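Local coordinates for protein probable thiamine pyrophosphokinase (Staphylococcus saprophyticus, PDB 3L8M) that probably transfers a pyrophosphate group from ATP to thiamine to make thiamine diphosphate, at residues 1-9 / 23-34; 86-97 / 118-128. One frame throughout, in Å; residues are numbered along the deposited sequence.

Interaction 1: residues 1-9 / 23-34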
# COMPACT_ATOMS: atom_id res chain seq x y z
N MSE A 1 -6.33 2.38 11.87
CA MSE A 1 -5.61 3.28 10.92
C MSE A 1 -4.77 4.24 11.75
O MSE A 1 -5.28 4.86 12.68
CB MSE A 1 -6.62 4.04 10.06
CG MSE A 1 -5.99 4.82 8.92
SE MSE A 1 -7.27 5.26 7.54
CE MSE A 1 -8.10 6.77 8.37
N LYS A 2 -3.49 4.36 11.41
CA LYS A 2 -2.56 5.21 12.13
C LYS A 2 -2.10 6.48 11.41
O LYS A 2 -1.76 6.46 10.22
CB LYS A 2 -1.32 4.38 12.50
CG LYS A 2 -0.26 5.13 13.29
CD LYS A 2 1.05 4.34 13.23
CE LYS A 2 2.19 5.07 13.92
NZ LYS A 2 3.49 4.44 13.55
N ALA A 3 -2.09 7.60 12.13
CA ALA A 3 -1.65 8.85 11.52
C ALA A 3 -0.54 9.52 12.34
O ALA A 3 -0.60 9.56 13.57
CB ALA A 3 -2.83 9.81 11.36
N ASN A 4 0.47 10.03 11.65
CA ASN A 4 1.59 10.72 12.28
C ASN A 4 1.49 12.19 11.91
O ASN A 4 1.30 12.52 10.74
CB ASN A 4 2.93 10.21 11.76
CG ASN A 4 3.15 8.76 12.07
OD1 ASN A 4 3.17 8.35 13.23
ND2 ASN A 4 3.33 7.95 11.02
N LEU A 5 1.60 13.07 12.90
CA LEU A 5 1.55 14.50 12.65
C LEU A 5 2.91 15.12 12.90
O LEU A 5 3.58 14.79 13.87
CB LEU A 5 0.52 15.19 13.56
CG LEU A 5 -0.95 15.17 13.10
CD1 LEU A 5 -1.48 13.74 13.11
CD2 LEU A 5 -1.78 16.07 14.01
N LEU A 6 3.32 16.02 12.01
CA LEU A 6 4.57 16.71 12.21
C LEU A 6 4.26 18.20 12.40
O LEU A 6 3.63 18.81 11.54
CB LEU A 6 5.49 16.51 11.01
CG LEU A 6 6.91 17.06 11.19
CD1 LEU A 6 7.53 16.47 12.45
CD2 LEU A 6 7.76 16.74 9.96
N CYS A 7 4.67 18.75 13.54
CA CYS A 7 4.44 20.17 13.84
C CYS A 7 5.69 21.03 13.68
O CYS A 7 5.62 22.24 13.79
CB CYS A 7 3.97 20.36 15.28
SG CYS A 7 2.55 19.42 15.76
N GLY A 8 6.83 20.39 13.42
CA GLY A 8 8.07 21.14 13.27
C GLY A 8 9.27 20.21 13.36
O GLY A 8 9.10 19.00 13.37
N ASN A 9 10.48 20.77 13.47
CA ASN A 9 11.69 19.95 13.52
C ASN A 9 12.47 19.90 14.84
O ASN A 9 13.64 19.51 14.85
CB ASN A 9 12.64 20.37 12.39
CG ASN A 9 13.17 21.78 12.56
OD1 ASN A 9 12.51 22.64 13.15
ND2 ASN A 9 14.36 22.03 12.03
N GLU A 23 4.12 5.54 6.06
CA GLU A 23 2.92 5.64 6.88
C GLU A 23 2.14 6.91 6.51
O GLU A 23 2.57 7.68 5.67
CB GLU A 23 3.29 5.62 8.36
CG GLU A 23 4.24 4.50 8.70
CD GLU A 23 4.34 4.22 10.19
OE1 GLU A 23 4.10 5.15 10.99
OE2 GLU A 23 4.68 3.07 10.55
N HIS A 24 0.98 7.11 7.12
CA HIS A 24 0.18 8.30 6.82
C HIS A 24 0.71 9.50 7.62
O HIS A 24 0.76 9.45 8.85
CB HIS A 24 -1.28 8.06 7.19
CG HIS A 24 -1.89 6.86 6.53
ND1 HIS A 24 -2.20 6.82 5.18
CD2 HIS A 24 -2.25 5.66 7.03
CE1 HIS A 24 -2.72 5.64 4.89
NE2 HIS A 24 -2.76 4.92 5.99
N TRP A 25 1.12 10.56 6.92
CA TRP A 25 1.63 11.76 7.58
C TRP A 25 0.78 12.99 7.34
O TRP A 25 0.38 13.27 6.21
CB TRP A 25 3.07 12.06 7.16
CG TRP A 25 4.13 11.22 7.84
CD1 TRP A 25 4.67 10.04 7.39
CD2 TRP A 25 4.79 11.52 9.08
NE1 TRP A 25 5.63 9.58 8.28
CE2 TRP A 25 5.72 10.47 9.32
CE3 TRP A 25 4.69 12.56 10.02
CZ2 TRP A 25 6.55 10.45 10.46
CZ3 TRP A 25 5.52 12.53 11.16
CH2 TRP A 25 6.43 11.48 11.36
N ILE A 26 0.53 13.74 8.41
CA ILE A 26 -0.26 14.97 8.40
C ILE A 26 0.67 16.14 8.74
O ILE A 26 1.45 16.07 9.70
CB ILE A 26 -1.36 14.94 9.50
CG1 ILE A 26 -2.17 13.64 9.45
CG2 ILE A 26 -2.25 16.18 9.36
CD1 ILE A 26 -2.91 13.40 8.16
N GLY A 27 0.61 17.23 7.98
CA GLY A 27 1.47 18.36 8.30
C GLY A 27 0.77 19.49 9.05
O GLY A 27 -0.31 19.94 8.65
N ILE A 28 1.36 19.95 10.16
CA ILE A 28 0.82 21.05 10.95
C ILE A 28 1.81 22.21 10.87
O ILE A 28 2.96 22.09 11.32
CB ILE A 28 0.63 20.67 12.45
CG1 ILE A 28 -0.23 19.41 12.60
CG2 ILE A 28 -0.07 21.82 13.19
CD1 ILE A 28 -1.66 19.55 12.07
N ASP A 29 1.37 23.32 10.28
CA ASP A 29 2.21 24.50 10.13
C ASP A 29 3.53 24.16 9.43
O ASP A 29 3.51 23.67 8.30
CB ASP A 29 2.48 25.14 11.49
CG ASP A 29 1.21 25.41 12.25
OD1 ASP A 29 0.30 26.02 11.65
OD2 ASP A 29 1.11 25.02 13.44
N ARG A 30 4.65 24.41 10.09
CA ARG A 30 5.97 24.13 9.53
C ARG A 30 6.22 22.65 9.22
O ARG A 30 7.04 22.31 8.37
CB ARG A 30 7.07 24.64 10.47
CG ARG A 30 7.16 26.15 10.59
CD ARG A 30 8.24 26.55 11.58
NE ARG A 30 8.40 28.00 11.68
CZ ARG A 30 9.31 28.62 12.42
NH1 ARG A 30 10.17 27.92 13.15
NH2 ARG A 30 9.38 29.95 12.43
N GLY A 31 5.51 21.76 9.91
CA GLY A 31 5.68 20.34 9.63
C GLY A 31 5.39 20.06 8.16
O GLY A 31 6.06 19.25 7.54
N THR A 32 4.40 20.75 7.61
CA THR A 32 4.02 20.57 6.21
C THR A 32 5.23 20.64 5.25
O THR A 32 5.48 19.70 4.50
CB THR A 32 2.97 21.63 5.77
OG1 THR A 32 1.84 21.56 6.65
CG2 THR A 32 2.50 21.37 4.35
N LEU A 33 5.96 21.74 5.27
CA LEU A 33 7.13 21.89 4.40
C LEU A 33 8.24 20.86 4.69
O LEU A 33 8.92 20.43 3.76
CB LEU A 33 7.69 23.31 4.51
CG LEU A 33 6.81 24.46 3.98
CD1 LEU A 33 6.40 24.16 2.55
CD2 LEU A 33 5.58 24.63 4.87
N ILE A 34 8.42 20.48 5.95
CA ILE A 34 9.46 19.49 6.28
C ILE A 34 9.09 18.15 5.64
O ILE A 34 9.96 17.43 5.13
CB ILE A 34 9.64 19.26 7.82
CG1 ILE A 34 9.92 20.57 8.57
CG2 ILE A 34 10.78 18.28 8.05
CD1 ILE A 34 11.03 21.42 7.98
O HOH W 1 0.17 5.14 9.03
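Asn4 and Trp25 face the same side of two neighbouring parallel strands, 2-6 and 24-28, and pack there closely. CB of Asn4 sits over one face of the indole, 3.4 Å from the centroid of the Trp25 six-membered ring, a CH-pi contact 10° off the ring normal. With CG of Asn4 beside its backbone N (chi1 -62°), the amide passes the indole and turns to Glu23. There Asn4 ND2 donates to Glu23 OE1 over 2.9 Å. The amide and carboxylate are nearly coplanar, and OE1 uses its anti lone pair. Lys2 NZ forms a salt bridge with the same oxygen, 2.7 Å from Glu23 OE1 on the syn side. Two donors thus grip one oxygen, which probably fixes the carboxylate.

Four straight backbone bonds join the strands. Asn4 N bonds to His24 O, Ile26 N to Asn4 O, Leu6 N to Ile26 O and Ile28 N to Leu6 O. On the other side of the sheet CG of Leu5 packs 3.6 Å from CB of Ile26, the two side chains lying side by side.

The end at Met1, Lys2 and His24 is looser and more open to solvent. At Lys2 and His24 a water replaces the direct bond, donating to Lys2 O and accepting from His24 N. At the far end CA of Gly31 comes 3.2 Å from Leu6 O, a close approach of helix 30-37 that a bare glycine permits. Leu6 CD2 reaches Ile34 CB, 3.8 Å away, on that helix.

Helix 16-19 of this beta-alpha-beta unit covers the Trp25 side through Ile16 and Leu17, and Trp25 NE1 bonds to His20 O. Helix 77-87 lies on the Leu5 side with Leu78 and Ile82, and strand 92-96 continues the sheet beyond strand 2-6.

Interaction 2: residues 86-97 / 118-128; sequences VKRGYRNIDVYG and YAKMNINIKLI. With NA (sodium ion), chain C.
A sodium ion sits over one face of the sheet, between two strands, bound by Asp94 OD1 at 2.9 Å and by the backbone O of Asn124 at 3.0 Å. Strands 92-96 and 124-128 are parallel neighbours in the central sheet of the alpha/beta catalytic domain. Asn124 O also accepts from Ile93 N, which is tilted 26° from the carbonyl plane, so one oxygen serves both ladder and metal. The ladder continues from Ile93 O to Lys126 N, Val95 N to Lys126 O and Ile128 N to Val95 O. Lys126 lies alongside the ion with its aliphatic chain, while its NZ pairs with Glu133.

The opposite face is apolar. CD1 of Ile125 lies against CG1 of Ile93 (3.3 Å), and Leu127 CD2 meets CB of Val95. At the helix end, Val86 CG1 and the CE of selenomethionine Met121 meet tip to tip. Arg91 NH1 makes a weak bond to Asn122 O, while its NE has a salt bridge to Glu19 of the second subunit. On the metal side, Ile128 CD1 reaches CG of Asp94. Where the strands end, one water accepts from Gly97 N and donates to Ile128 O, the water O 2.6 Å from Ile128 O.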
# COMPACT_ATOMS: atom_id res chain seq x y z
N VAL A 86 -9.32 12.42 13.29
CA VAL A 86 -10.33 11.58 13.92
C VAL A 86 -11.56 11.49 13.01
O VAL A 86 -12.24 10.47 12.98
CB VAL A 86 -10.72 12.11 15.34
CG1 VAL A 86 -11.95 11.37 15.87
CG2 VAL A 86 -9.57 11.88 16.31
N LYS A 87 -11.85 12.55 12.27
CA LYS A 87 -12.99 12.55 11.36
C LYS A 87 -12.81 11.57 10.20
O LYS A 87 -13.79 11.04 9.67
CB LYS A 87 -13.23 13.95 10.80
CG LYS A 87 -14.03 14.86 11.70
CD LYS A 87 -14.37 16.17 11.00
CE LYS A 87 -15.34 16.99 11.83
NZ LYS A 87 -16.60 16.21 12.04
N ARG A 88 -11.56 11.35 9.80
CA ARG A 88 -11.25 10.45 8.69
C ARG A 88 -11.07 8.99 9.15
O ARG A 88 -10.72 8.12 8.35
CB ARG A 88 -10.00 10.94 7.94
CG ARG A 88 -10.20 12.27 7.19
CD ARG A 88 -8.87 12.89 6.75
NE ARG A 88 -9.04 14.03 5.85
CZ ARG A 88 -9.65 15.18 6.16
NH1 ARG A 88 -10.16 15.36 7.36
NH2 ARG A 88 -9.74 16.15 5.26
N GLY A 89 -11.28 8.73 10.43
CA GLY A 89 -11.16 7.37 10.92
C GLY A 89 -9.80 6.95 11.48
O GLY A 89 -9.57 5.77 11.71
N TYR A 90 -8.91 7.91 11.69
CA TYR A 90 -7.60 7.58 12.25
C TYR A 90 -7.80 7.34 13.75
O TYR A 90 -8.31 8.21 14.46
CB TYR A 90 -6.62 8.75 12.01
CG TYR A 90 -6.12 8.85 10.57
CD1 TYR A 90 -5.17 7.96 10.08
CD2 TYR A 90 -6.61 9.83 9.71
CE1 TYR A 90 -4.71 8.05 8.77
CE2 TYR A 90 -6.15 9.92 8.39
CZ TYR A 90 -5.20 9.03 7.93
OH TYR A 90 -4.74 9.10 6.63
N ARG A 91 -7.41 6.16 14.23
CA ARG A 91 -7.60 5.82 15.64
C ARG A 91 -6.36 5.97 16.51
O ARG A 91 -6.46 6.22 17.71
CB ARG A 91 -8.11 4.38 15.76
CG ARG A 91 -8.68 4.06 17.12
CD ARG A 91 -10.20 4.03 17.09
NE ARG A 91 -10.70 2.77 16.55
CZ ARG A 91 -10.48 1.58 17.11
NH1 ARG A 91 -9.76 1.49 18.22
NH2 ARG A 91 -10.98 0.48 16.56
N ASN A 92 -5.19 5.78 15.91
CA ASN A 92 -3.92 5.90 16.63
C ASN A 92 -3.22 7.10 16.04
O ASN A 92 -2.90 7.11 14.86
CB ASN A 92 -3.06 4.65 16.44
CG ASN A 92 -3.70 3.41 17.04
OD1 ASN A 92 -3.96 3.35 18.25
ND2 ASN A 92 -3.95 2.41 16.21
N ILE A 93 -3.00 8.13 16.86
CA ILE A 93 -2.35 9.35 16.41
C ILE A 93 -1.06 9.64 17.17
O ILE A 93 -1.05 9.70 18.40
CB ILE A 93 -3.28 10.58 16.58
CG1 ILE A 93 -4.69 10.25 16.07
CG2 ILE A 93 -2.70 11.77 15.83
CD1 ILE A 93 -4.72 9.64 14.70
N ASP A 94 0.03 9.81 16.43
CA ASP A 94 1.33 10.12 17.03
C ASP A 94 1.70 11.53 16.60
O ASP A 94 1.87 11.80 15.40
CB ASP A 94 2.42 9.15 16.54
CG ASP A 94 2.26 7.77 17.12
OD1 ASP A 94 1.37 7.60 17.99
OD2 ASP A 94 3.02 6.86 16.73
N VAL A 95 1.82 12.43 17.57
CA VAL A 95 2.19 13.81 17.27
C VAL A 95 3.67 14.01 17.57
O VAL A 95 4.14 13.80 18.69
CB VAL A 95 1.34 14.81 18.10
CG1 VAL A 95 1.74 16.24 17.77
CG2 VAL A 95 -0.16 14.60 17.80
N TYR A 96 4.41 14.42 16.55
CA TYR A 96 5.84 14.66 16.67
C TYR A 96 6.03 16.14 16.46
O TYR A 96 5.20 16.78 15.82
CB TYR A 96 6.59 13.91 15.56
CG TYR A 96 6.54 12.41 15.67
CD1 TYR A 96 7.53 11.71 16.36
CD2 TYR A 96 5.51 11.68 15.08
CE1 TYR A 96 7.51 10.33 16.44
CE2 TYR A 96 5.48 10.29 15.16
CZ TYR A 96 6.48 9.62 15.84
OH TYR A 96 6.48 8.25 15.90
N GLY A 97 7.14 16.68 16.98
CA GLY A 97 7.44 18.08 16.79
C GLY A 97 6.74 19.08 17.70
O GLY A 97 6.89 20.28 17.51
N TYR A 118 -12.54 12.87 23.38
CA TYR A 118 -11.74 11.71 22.96
C TYR A 118 -11.78 10.56 23.95
O TYR A 118 -11.48 9.41 23.59
CB TYR A 118 -10.28 12.13 22.73
CG TYR A 118 -10.12 13.22 21.70
CD1 TYR A 118 -10.78 13.15 20.47
CD2 TYR A 118 -9.31 14.33 21.96
CE1 TYR A 118 -10.65 14.17 19.53
CE2 TYR A 118 -9.18 15.35 21.02
CZ TYR A 118 -9.85 15.27 19.81
OH TYR A 118 -9.75 16.30 18.90
N ALA A 119 -12.13 10.85 25.20
CA ALA A 119 -12.18 9.81 26.22
C ALA A 119 -13.24 8.76 25.88
O ALA A 119 -12.97 7.56 25.90
CB ALA A 119 -12.49 10.44 27.57
N LYS A 120 -14.45 9.23 25.58
CA LYS A 120 -15.55 8.33 25.24
C LYS A 120 -15.21 7.50 24.00
O LYS A 120 -15.46 6.30 23.97
CB LYS A 120 -16.83 9.14 25.03
CG LYS A 120 -16.60 10.61 24.75
CD LYS A 120 -17.83 11.44 25.05
CE LYS A 120 -17.49 12.92 25.15
NZ LYS A 120 -18.63 13.74 25.63
N MSE A 121 -14.64 8.15 22.99
CA MSE A 121 -14.25 7.47 21.77
C MSE A 121 -13.08 6.53 22.07
O MSE A 121 -12.51 6.57 23.16
CB MSE A 121 -13.88 8.49 20.69
CG MSE A 121 -15.04 9.43 20.35
SE MSE A 121 -14.60 10.95 19.24
CE MSE A 121 -15.22 10.30 17.54
N ASN A 122 -12.73 5.67 21.12
CA ASN A 122 -11.63 4.73 21.34
C ASN A 122 -10.37 5.20 20.62
O ASN A 122 -9.72 4.42 19.93
CB ASN A 122 -12.02 3.34 20.85
CG ASN A 122 -11.28 2.23 21.58
OD1 ASN A 122 -11.49 2.01 22.78
ND2 ASN A 122 -10.41 1.53 20.86
N ILE A 123 -10.03 6.47 20.81
CA ILE A 123 -8.86 7.08 20.17
C ILE A 123 -7.62 7.02 21.07
O ILE A 123 -7.73 7.08 22.30
CB ILE A 123 -9.15 8.55 19.81
CG1 ILE A 123 -7.94 9.18 19.11
CG2 ILE A 123 -9.51 9.33 21.05
CD1 ILE A 123 -7.77 8.76 17.67
N ASN A 124 -6.45 6.90 20.46
CA ASN A 124 -5.19 6.82 21.19
C ASN A 124 -4.23 7.90 20.68
O ASN A 124 -3.58 7.72 19.66
CB ASN A 124 -4.55 5.44 20.99
CG ASN A 124 -3.19 5.32 21.64
OD1 ASN A 124 -2.37 4.50 21.24
ND2 ASN A 124 -2.95 6.14 22.67
N ILE A 125 -4.15 9.02 21.40
CA ILE A 125 -3.28 10.13 21.02
C ILE A 125 -2.00 10.15 21.88
O ILE A 125 -2.07 10.13 23.11
CB ILE A 125 -3.99 11.49 21.20
CG1 ILE A 125 -5.37 11.48 20.54
CG2 ILE A 125 -3.14 12.60 20.59
CD1 ILE A 125 -5.34 11.56 19.02
N LYS A 126 -0.84 10.19 21.23
CA LYS A 126 0.43 10.26 21.95
C LYS A 126 1.34 11.36 21.40
O LYS A 126 1.44 11.53 20.18
CB LYS A 126 1.20 8.94 21.85
CG LYS A 126 0.62 7.77 22.57
CD LYS A 126 1.52 6.56 22.36
CE LYS A 126 0.90 5.30 22.94
NZ LYS A 126 1.76 4.10 22.75
N LEU A 127 1.98 12.11 22.30
CA LEU A 127 2.93 13.16 21.90
C LEU A 127 4.26 12.44 22.00
O LEU A 127 4.50 11.72 22.98
CB LEU A 127 2.89 14.34 22.89
CG LEU A 127 1.53 15.00 23.13
CD1 LEU A 127 1.63 16.09 24.22
CD2 LEU A 127 1.02 15.60 21.82
N ILE A 128 5.12 12.61 21.00
CA ILE A 128 6.39 11.92 21.02
C ILE A 128 7.57 12.74 20.55
O ILE A 128 7.46 13.47 19.58
CB ILE A 128 6.36 10.66 20.09
CG1 ILE A 128 5.11 9.81 20.38
CG2 ILE A 128 7.65 9.86 20.24
CD1 ILE A 128 4.96 8.61 19.42
NA NA C . -0.84 6.57 19.46
O HOH W 2 8.86 15.21 18.23

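From the N terminus, the chain runs through strand 2-6, makes helix 16-19 and returns in strand 24-28, where interaction 1 closes the first loop. It then passes through strand 44-46 and helices 54-63 and 77-87 before strand 92-96. Helices 103-113 and 116-119 follow, and strand 124-128 closes interaction 2. The two contacts are in series; neither nests in nor crosses the other. They meet in space because strands 2-6 and 92-96 are neighbours: Leu5 N and O probably bond to Asp94 O and Tyr96 N. With that pairing they line up strands 24-28, 2-6, 92-96 and 124-128 side by side in one sheet.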